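Local coordinates for protein CptN Toxin (Eubacterium rectale DSM 17629, PDB 4RMO) that is the toxin of a type III toxin-antitoxin system, bound here to its pseudoknot RNA antitoxin, and is probably an endoribonuclease involved in bacteriophage resistance, at residues Q90-I95 with K128-L133; I48-R53 with S85-Q90. All coordinates share one frame; numbering follows the deposited sequence.

Contact 1. Residues Q90-I95 with K128-L133. With nucleotides of chain B.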
# COMPACT_ATOMS: atom_id res chain seq x y z
N GLN A 90 19.74 1.54 -15.59
CA GLN A 90 21.18 1.32 -15.69
C GLN A 90 21.97 2.55 -16.11
O GLN A 90 23.09 2.75 -15.66
CB GLN A 90 21.45 0.20 -16.71
CG GLN A 90 20.84 0.46 -18.08
CD GLN A 90 21.06 -0.66 -19.04
OE1 GLN A 90 21.12 -1.83 -18.66
NE2 GLN A 90 21.12 -0.32 -20.34
N ASP A 91 21.37 3.40 -16.95
CA ASP A 91 22.08 4.49 -17.59
C ASP A 91 21.62 5.83 -17.08
O ASP A 91 21.74 6.86 -17.76
CB ASP A 91 21.88 4.42 -19.09
CG ASP A 91 22.56 3.22 -19.69
OD1 ASP A 91 23.68 2.90 -19.28
OD2 ASP A 91 22.01 2.63 -20.65
N MSE A 92 21.09 5.82 -15.89
CA MSE A 92 20.62 7.08 -15.30
C MSE A 92 21.77 8.00 -15.02
O MSE A 92 22.91 7.55 -14.82
CB MSE A 92 19.89 6.79 -14.00
CG MSE A 92 20.85 6.23 -12.95
SE MSE A 92 19.82 5.62 -11.38
CE MSE A 92 19.16 7.33 -10.70
N PHE A 93 21.47 9.29 -14.91
CA PHE A 93 22.53 10.28 -14.78
C PHE A 93 22.02 11.58 -14.27
O PHE A 93 20.82 11.83 -14.30
CB PHE A 93 23.18 10.52 -16.16
CG PHE A 93 22.21 11.09 -17.18
CD1 PHE A 93 22.00 12.45 -17.28
CD2 PHE A 93 21.53 10.26 -18.02
CE1 PHE A 93 21.16 12.97 -18.22
CE2 PHE A 93 20.64 10.76 -18.95
CZ PHE A 93 20.44 12.14 -19.04
N PRO A 94 22.91 12.43 -13.78
CA PRO A 94 22.46 13.69 -13.20
C PRO A 94 22.51 14.85 -14.12
O PRO A 94 23.27 14.86 -15.07
CB PRO A 94 23.46 13.91 -12.08
CG PRO A 94 24.72 13.30 -12.60
CD PRO A 94 24.33 12.19 -13.52
N ILE A 95 21.70 15.85 -13.84
CA ILE A 95 21.61 17.00 -14.70
C ILE A 95 21.16 18.23 -13.89
O ILE A 95 20.71 18.10 -12.76
CB ILE A 95 20.61 16.74 -15.82
CG1 ILE A 95 20.86 17.66 -16.99
CG2 ILE A 95 19.17 16.92 -15.37
CD1 ILE A 95 20.36 17.08 -18.29
N LYS A 128 18.02 1.93 -5.78
CA LYS A 128 18.84 0.78 -5.68
C LYS A 128 20.00 0.81 -6.72
O LYS A 128 21.16 0.58 -6.38
CB LYS A 128 18.00 -0.46 -5.92
CG LYS A 128 18.78 -1.73 -5.79
CD LYS A 128 17.91 -2.97 -5.79
CE LYS A 128 18.78 -4.23 -5.84
NZ LYS A 128 18.03 -5.51 -6.09
N VAL A 129 19.67 1.09 -7.97
CA VAL A 129 20.67 1.11 -8.99
C VAL A 129 21.71 2.19 -8.71
O VAL A 129 22.91 1.96 -8.83
CB VAL A 129 20.05 1.32 -10.37
CG1 VAL A 129 21.11 1.79 -11.35
CG2 VAL A 129 19.40 0.04 -10.84
N LEU A 130 21.26 3.38 -8.35
CA LEU A 130 22.18 4.45 -8.04
C LEU A 130 23.07 4.07 -6.85
O LEU A 130 24.26 4.42 -6.80
CB LEU A 130 21.44 5.72 -7.76
CG LEU A 130 22.31 6.92 -7.41
CD1 LEU A 130 23.28 7.17 -8.53
CD2 LEU A 130 21.44 8.13 -7.13
N GLY A 131 22.50 3.37 -5.87
CA GLY A 131 23.28 2.96 -4.70
C GLY A 131 24.40 2.03 -5.08
O GLY A 131 25.50 2.13 -4.56
N MSE A 132 24.08 1.12 -5.96
CA MSE A 132 25.04 0.17 -6.45
C MSE A 132 26.11 0.80 -7.36
O MSE A 132 27.29 0.49 -7.22
CB MSE A 132 24.29 -0.91 -7.23
CG MSE A 132 23.51 -1.85 -6.31
SE MSE A 132 22.42 -2.96 -7.22
CE MSE A 132 23.55 -4.12 -7.79
N LEU A 133 25.70 1.71 -8.25
CA LEU A 133 26.65 2.46 -9.07
C LEU A 133 27.66 3.23 -8.21
O LEU A 133 28.83 3.23 -8.50
CB LEU A 133 25.91 3.45 -9.98
CG LEU A 133 25.07 2.80 -11.07
CD1 LEU A 133 24.29 3.88 -11.86
CD2 LEU A 133 25.96 1.99 -11.99
P G B 3 24.64 -4.40 -28.50
OP1 G B 3 24.82 -5.69 -29.12
OP2 G B 3 23.27 -4.00 -28.05
O5' G B 3 25.53 -4.19 -27.21
C5' G B 3 26.95 -4.33 -27.25
C4' G B 3 27.56 -3.71 -26.01
O4' G B 3 27.22 -2.29 -25.99
C3' G B 3 27.05 -4.24 -24.68
O3' G B 3 27.79 -5.37 -24.23
C2' G B 3 27.30 -3.06 -23.76
O2' G B 3 28.62 -2.98 -23.28
C1' G B 3 26.96 -1.88 -24.67
N9 G B 3 25.55 -1.48 -24.58
C8 G B 3 24.51 -1.95 -25.34
N7 G B 3 23.36 -1.46 -24.99
C5 G B 3 23.66 -0.59 -23.95
C6 G B 3 22.82 0.24 -23.18
O6 G B 3 21.60 0.41 -23.29
N1 G B 3 23.53 0.96 -22.22
C2 G B 3 24.88 0.86 -22.02
N2 G B 3 25.39 1.60 -21.02
N3 G B 3 25.68 0.08 -22.73
C4 G B 3 25.01 -0.60 -23.68
P A B 7 24.76 -9.51 -5.58
OP1 A B 7 25.44 -10.64 -6.25
OP2 A B 7 23.55 -9.71 -4.75
O5' A B 7 25.79 -8.82 -4.61
C5' A B 7 27.08 -8.44 -5.10
C4' A B 7 27.51 -7.16 -4.45
O4' A B 7 26.82 -6.04 -5.04
C3' A B 7 27.26 -6.98 -2.96
O3' A B 7 28.23 -7.66 -2.16
C2' A B 7 27.38 -5.47 -2.82
O2' A B 7 28.72 -5.02 -2.75
C1' A B 7 26.73 -4.97 -4.12
N9 A B 7 25.31 -4.63 -3.97
C8 A B 7 24.24 -5.46 -4.25
N7 A B 7 23.08 -4.94 -3.95
C5 A B 7 23.40 -3.67 -3.50
C6 A B 7 22.60 -2.61 -3.06
N6 A B 7 21.26 -2.68 -3.00
N1 A B 7 23.21 -1.48 -2.66
C2 A B 7 24.56 -1.43 -2.71
N3 A B 7 25.42 -2.37 -3.09
C4 A B 7 24.76 -3.47 -3.49
P U B 4 27.18 -6.85 -24.28
OP1 U B 4 28.33 -7.73 -24.58
OP2 U B 4 25.98 -6.86 -25.15
O5' U B 4 26.63 -7.07 -22.81
C5' U B 4 27.51 -6.99 -21.67
C4' U B 4 26.73 -7.23 -20.41
O4' U B 4 25.90 -6.05 -20.14
C3' U B 4 25.76 -8.41 -20.42
O3' U B 4 25.50 -8.88 -19.10
C2' U B 4 24.45 -7.76 -20.84
O2' U B 4 23.27 -8.45 -20.50
C1' U B 4 24.54 -6.44 -20.07
N1 U B 4 23.73 -5.36 -20.61
C2 U B 4 22.90 -4.68 -19.75
O2 U B 4 22.83 -4.93 -18.57
N3 U B 4 22.16 -3.68 -20.34
C4 U B 4 22.16 -3.32 -21.67
O4 U B 4 21.48 -2.37 -22.04
C5 U B 4 23.05 -4.08 -22.49
C6 U B 4 23.79 -5.05 -21.95

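Contact 2. Residues I48-R53 with S85-Q90. With nucleotides of chain B.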
# COMPACT_ATOMS: atom_id res chain seq x y z
N ILE A 48 16.40 9.43 -16.24
CA ILE A 48 16.49 8.10 -16.84
C ILE A 48 16.11 8.16 -18.30
O ILE A 48 15.02 8.59 -18.67
CB ILE A 48 15.54 7.13 -16.12
CG1 ILE A 48 15.86 7.11 -14.61
CG2 ILE A 48 15.64 5.74 -16.70
CD1 ILE A 48 14.86 6.33 -13.80
N PRO A 49 17.01 7.70 -19.17
CA PRO A 49 16.69 7.71 -20.57
C PRO A 49 15.74 6.58 -20.96
O PRO A 49 15.85 5.52 -20.40
CB PRO A 49 18.07 7.46 -21.23
CG PRO A 49 18.81 6.65 -20.24
CD PRO A 49 18.34 7.16 -18.89
N LEU A 50 14.88 6.79 -21.96
CA LEU A 50 14.03 5.75 -22.49
C LEU A 50 14.45 5.23 -23.85
O LEU A 50 15.06 5.96 -24.63
CB LEU A 50 12.59 6.21 -22.62
CG LEU A 50 11.86 6.87 -21.45
CD1 LEU A 50 10.35 6.78 -21.70
CD2 LEU A 50 12.20 6.31 -20.09
N SER A 51 14.09 3.99 -24.12
CA SER A 51 14.22 3.40 -25.41
C SER A 51 12.92 2.66 -25.76
O SER A 51 12.28 2.06 -24.89
CB SER A 51 15.39 2.47 -25.42
OG SER A 51 15.41 1.66 -26.61
N SER A 52 12.55 2.62 -27.03
CA SER A 52 11.42 1.79 -27.48
C SER A 52 11.84 0.45 -28.05
O SER A 52 11.04 -0.20 -28.71
CB SER A 52 10.55 2.57 -28.47
OG SER A 52 11.30 2.99 -29.57
N ARG A 53 13.10 0.04 -27.87
CA ARG A 53 13.57 -1.24 -28.41
C ARG A 53 13.20 -2.38 -27.46
O ARG A 53 14.05 -2.92 -26.78
CB ARG A 53 15.06 -1.21 -28.66
CG ARG A 53 15.40 -0.14 -29.70
CD ARG A 53 16.81 -0.14 -30.23
NE ARG A 53 16.89 0.81 -31.32
CZ ARG A 53 17.71 0.67 -32.33
NH1 ARG A 53 18.57 -0.35 -32.36
NH2 ARG A 53 17.66 1.55 -33.31
N SER A 85 7.47 1.38 -23.14
CA SER A 85 8.77 2.02 -23.13
C SER A 85 9.68 1.34 -22.12
O SER A 85 9.25 1.01 -21.02
CB SER A 85 8.64 3.48 -22.70
OG SER A 85 7.81 4.23 -23.59
N ALA A 86 10.96 1.22 -22.48
CA ALA A 86 11.97 0.76 -21.59
C ALA A 86 12.70 1.92 -20.91
O ALA A 86 13.19 2.80 -21.56
CB ALA A 86 12.96 -0.10 -22.34
N PHE A 87 12.75 1.87 -19.58
CA PHE A 87 13.42 2.82 -18.74
C PHE A 87 14.78 2.22 -18.49
O PHE A 87 14.86 1.17 -17.86
CB PHE A 87 12.71 2.99 -17.43
CG PHE A 87 11.45 3.82 -17.49
CD1 PHE A 87 10.31 3.35 -18.16
CD2 PHE A 87 11.37 5.01 -16.82
CE1 PHE A 87 9.16 4.09 -18.17
CE2 PHE A 87 10.23 5.76 -16.83
CZ PHE A 87 9.12 5.31 -17.52
N LEU A 88 15.83 2.83 -19.04
CA LEU A 88 17.16 2.26 -18.90
C LEU A 88 17.77 2.85 -17.63
O LEU A 88 18.61 3.75 -17.65
CB LEU A 88 18.03 2.51 -20.11
CG LEU A 88 17.50 2.14 -21.50
CD1 LEU A 88 18.62 2.04 -22.54
CD2 LEU A 88 16.63 0.93 -21.52
N ILE A 89 17.33 2.31 -16.51
CA ILE A 89 17.70 2.82 -15.21
C ILE A 89 19.21 2.64 -15.04
O ILE A 89 19.88 3.47 -14.41
CB ILE A 89 16.91 2.08 -14.11
CG1 ILE A 89 15.41 2.18 -14.42
CG2 ILE A 89 17.23 2.65 -12.75
CD1 ILE A 89 14.48 1.60 -13.35
N GLN A 90 19.74 1.54 -15.59
CA GLN A 90 21.18 1.32 -15.69
C GLN A 90 21.97 2.55 -16.11
O GLN A 90 23.09 2.75 -15.66
CB GLN A 90 21.45 0.20 -16.71
CG GLN A 90 20.84 0.46 -18.08
CD GLN A 90 21.06 -0.66 -19.04
OE1 GLN A 90 21.12 -1.83 -18.66
NE2 GLN A 90 21.12 -0.32 -20.34
P U B 4 27.18 -6.85 -24.28
OP1 U B 4 28.33 -7.73 -24.58
OP2 U B 4 25.98 -6.86 -25.15
O5' U B 4 26.63 -7.07 -22.81
C5' U B 4 27.51 -6.99 -21.67
C4' U B 4 26.73 -7.23 -20.41
O4' U B 4 25.90 -6.05 -20.14
C3' U B 4 25.76 -8.41 -20.42
O3' U B 4 25.50 -8.88 -19.10
C2' U B 4 24.45 -7.76 -20.84
O2' U B 4 23.27 -8.45 -20.50
C1' U B 4 24.54 -6.44 -20.07
N1 U B 4 23.73 -5.36 -20.61
C2 U B 4 22.90 -4.68 -19.75
O2 U B 4 22.83 -4.93 -18.57
N3 U B 4 22.16 -3.68 -20.34
C4 U B 4 22.16 -3.32 -21.67
O4 U B 4 21.48 -2.37 -22.04
C5 U B 4 23.05 -4.08 -22.49
C6 U B 4 23.79 -5.05 -21.95
P A B 2 20.78 -0.33 -29.54
OP1 A B 2 20.02 -1.42 -30.15
OP2 A B 2 20.43 0.13 -28.17
O5' A B 2 22.33 -0.64 -29.51
C5' A B 2 23.01 -1.13 -30.70
C4' A B 2 24.50 -1.09 -30.46
O4' A B 2 24.91 0.27 -30.13
C3' A B 2 25.00 -1.91 -29.26
O3' A B 2 25.22 -3.28 -29.52
C2' A B 2 26.33 -1.23 -28.96
O2' A B 2 27.31 -1.58 -29.91
C1' A B 2 25.97 0.23 -29.19
N9 A B 2 25.52 0.88 -27.97
C8 A B 2 24.24 1.20 -27.59
N7 A B 2 24.18 1.84 -26.45
C5 A B 2 25.50 2.00 -26.08
C6 A B 2 26.10 2.61 -24.97
N6 A B 2 25.42 3.20 -23.99
N1 A B 2 27.45 2.60 -24.91
C2 A B 2 28.14 2.00 -25.89
N3 A B 2 27.68 1.39 -26.98
C4 A B 2 26.34 1.43 -27.02
P G B 3 24.64 -4.40 -28.50
OP1 G B 3 24.82 -5.69 -29.12
OP2 G B 3 23.27 -4.00 -28.05
O5' G B 3 25.53 -4.19 -27.21
C5' G B 3 26.95 -4.33 -27.25
C4' G B 3 27.56 -3.71 -26.01
O4' G B 3 27.22 -2.29 -25.99
C3' G B 3 27.05 -4.24 -24.68
O3' G B 3 27.79 -5.37 -24.23
C2' G B 3 27.30 -3.06 -23.76
O2' G B 3 28.62 -2.98 -23.28
C1' G B 3 26.96 -1.88 -24.67
N9 G B 3 25.55 -1.48 -24.58
C8 G B 3 24.51 -1.95 -25.34
N7 G B 3 23.36 -1.46 -24.99
C5 G B 3 23.66 -0.59 -23.95
C6 G B 3 22.82 0.24 -23.18
O6 G B 3 21.60 0.41 -23.29
N1 G B 3 23.53 0.96 -22.22
C2 G B 3 24.88 0.86 -22.02
N2 G B 3 25.39 1.60 -21.02
N3 G B 3 25.68 0.08 -22.73
C4 G B 3 25.01 -0.60 -23.68

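Contact 1. Residues Q90-I95 with K128-L133
Gln90 NE2 gives two hydrogen bonds, a nearly straight one to O4 of U4 of chain B (2.7 Å, 172°) and another to Asp91 OD2 (3.1 Å), which it meets from above the carboxylate plane. The same amide turns OE1 to N3 of U4 at 2.7 Å, so that one donor and one acceptor match the Watson-Crick edge of uracil. Asp91 treats G3 of chain B likewise: OD1 takes N2 at 2.8 Å and OD2 takes N1, a fork of two acceptors suited to guanine. The NE2-OD2 bond ties the two base-contacting side chains together and probably helps fix the rotation of the amide.

The backbone of Gln90 rests against the helix, CA near Val129 CG1 and O near Leu133 CD1. Met92, like Met132 a selenomethionine, fits this apolar surface: CG lies between backbone N and carbonyl carbon (chi1 66°) and chi2 is extended, which carries SE to 4.0 Å from Val129 CG1; the bend at chi3 then turns CE toward Leu130 CB. Met132 CG rests 3.3 Å from C5 of A7 of chain B. Helix 116-134 thus lies between RNA and the protein interior, where Leu130 reaches Trp46 of strand 44-51 and Ile146 of helix 146-153.

Contact 2. Residues I48-R53 with S85-Q90
An antiparallel ladder between strands 44-51 and 84-87 forms this contact, with an inverse gamma turn centred on Leu88 where the second segment leaves for the 3-10 segment at 89-90. Ser51 and Ala86 make the hydrogen-bonded pair: Ser51 N reaches Ala86 O at 3.0 Å, and Ala86 N returns to Ser51 O at 2.9 Å. Past the non-hydrogen-bonded pair of Leu50 and Phe87, Leu88 N still bonds to Pro49 O (3.0 Å, 167°), extending the ladder into the turn. Proline, lacking an N-H, can still serve here because Pro49 contributes only its carbonyl to the bond with Leu88.

On the face with Leu50 and Phe87, both side chains set CG anti to the carbonyl carbon (chi1 -51° and -76°), lean the same way and lie side by side. Leu50 CD2 then sits over the centre of the phenyl ring in a CH-pi contact, 3.7 Å from the Phe87 centroid, and CD1 touches Ser85 CB. Ile48 CG2 adds apolar cover at Phe87 CB.

Beyond the strand, Ser51 OG accepts from Arg53 N (3.1 Å) in an ST turn; it is also hydrogen-bonded to a modified side chain of another protein chain. Arg53, which closes the turn and stands at the N-cap position of helix 54-65, extends its chain to give NH1 to OP1 of A2 of chain B at 2.9 Å, a bent bond from a cationic group to a phosphate. Leu88 CD1 comes 3.5 Å from O6 of G3 of chain B.

Ser51, Ala86 and Leu88 touch Tyr57 of helix 54-65. Ile48 and Phe87 instead pack on Ile122 of helix 116-134, with Tyr33 of strand 32-37 meeting the Phe87 ring edge-to-face, so the ladder lies between two helices within the sheet.

Both contacts are buried, yet each borders the bound RNA. Contact 2 joins two neighbouring strands through main-chain bonds, with apolar packing on the sheet; contact 1 sets the 3-10 end and the loop before strand 93-96 against helix 116-134 by apolar packing, with the backbone of Gln90 also touching the helix, while the polar ends of Gln90 and Asp91 are turned to bases. By contrast, 48-53 reaches a phosphate through an exposed arginine. Gln90 is shared by the two contacts, in segments 85-90 and 90-95, and strand 93-96 returns to the sheet beside strand 44-51. The two contacts also touch directly: Met92 CB packs on Ile48 CG1, and Val129 CG1 on Ile89 O.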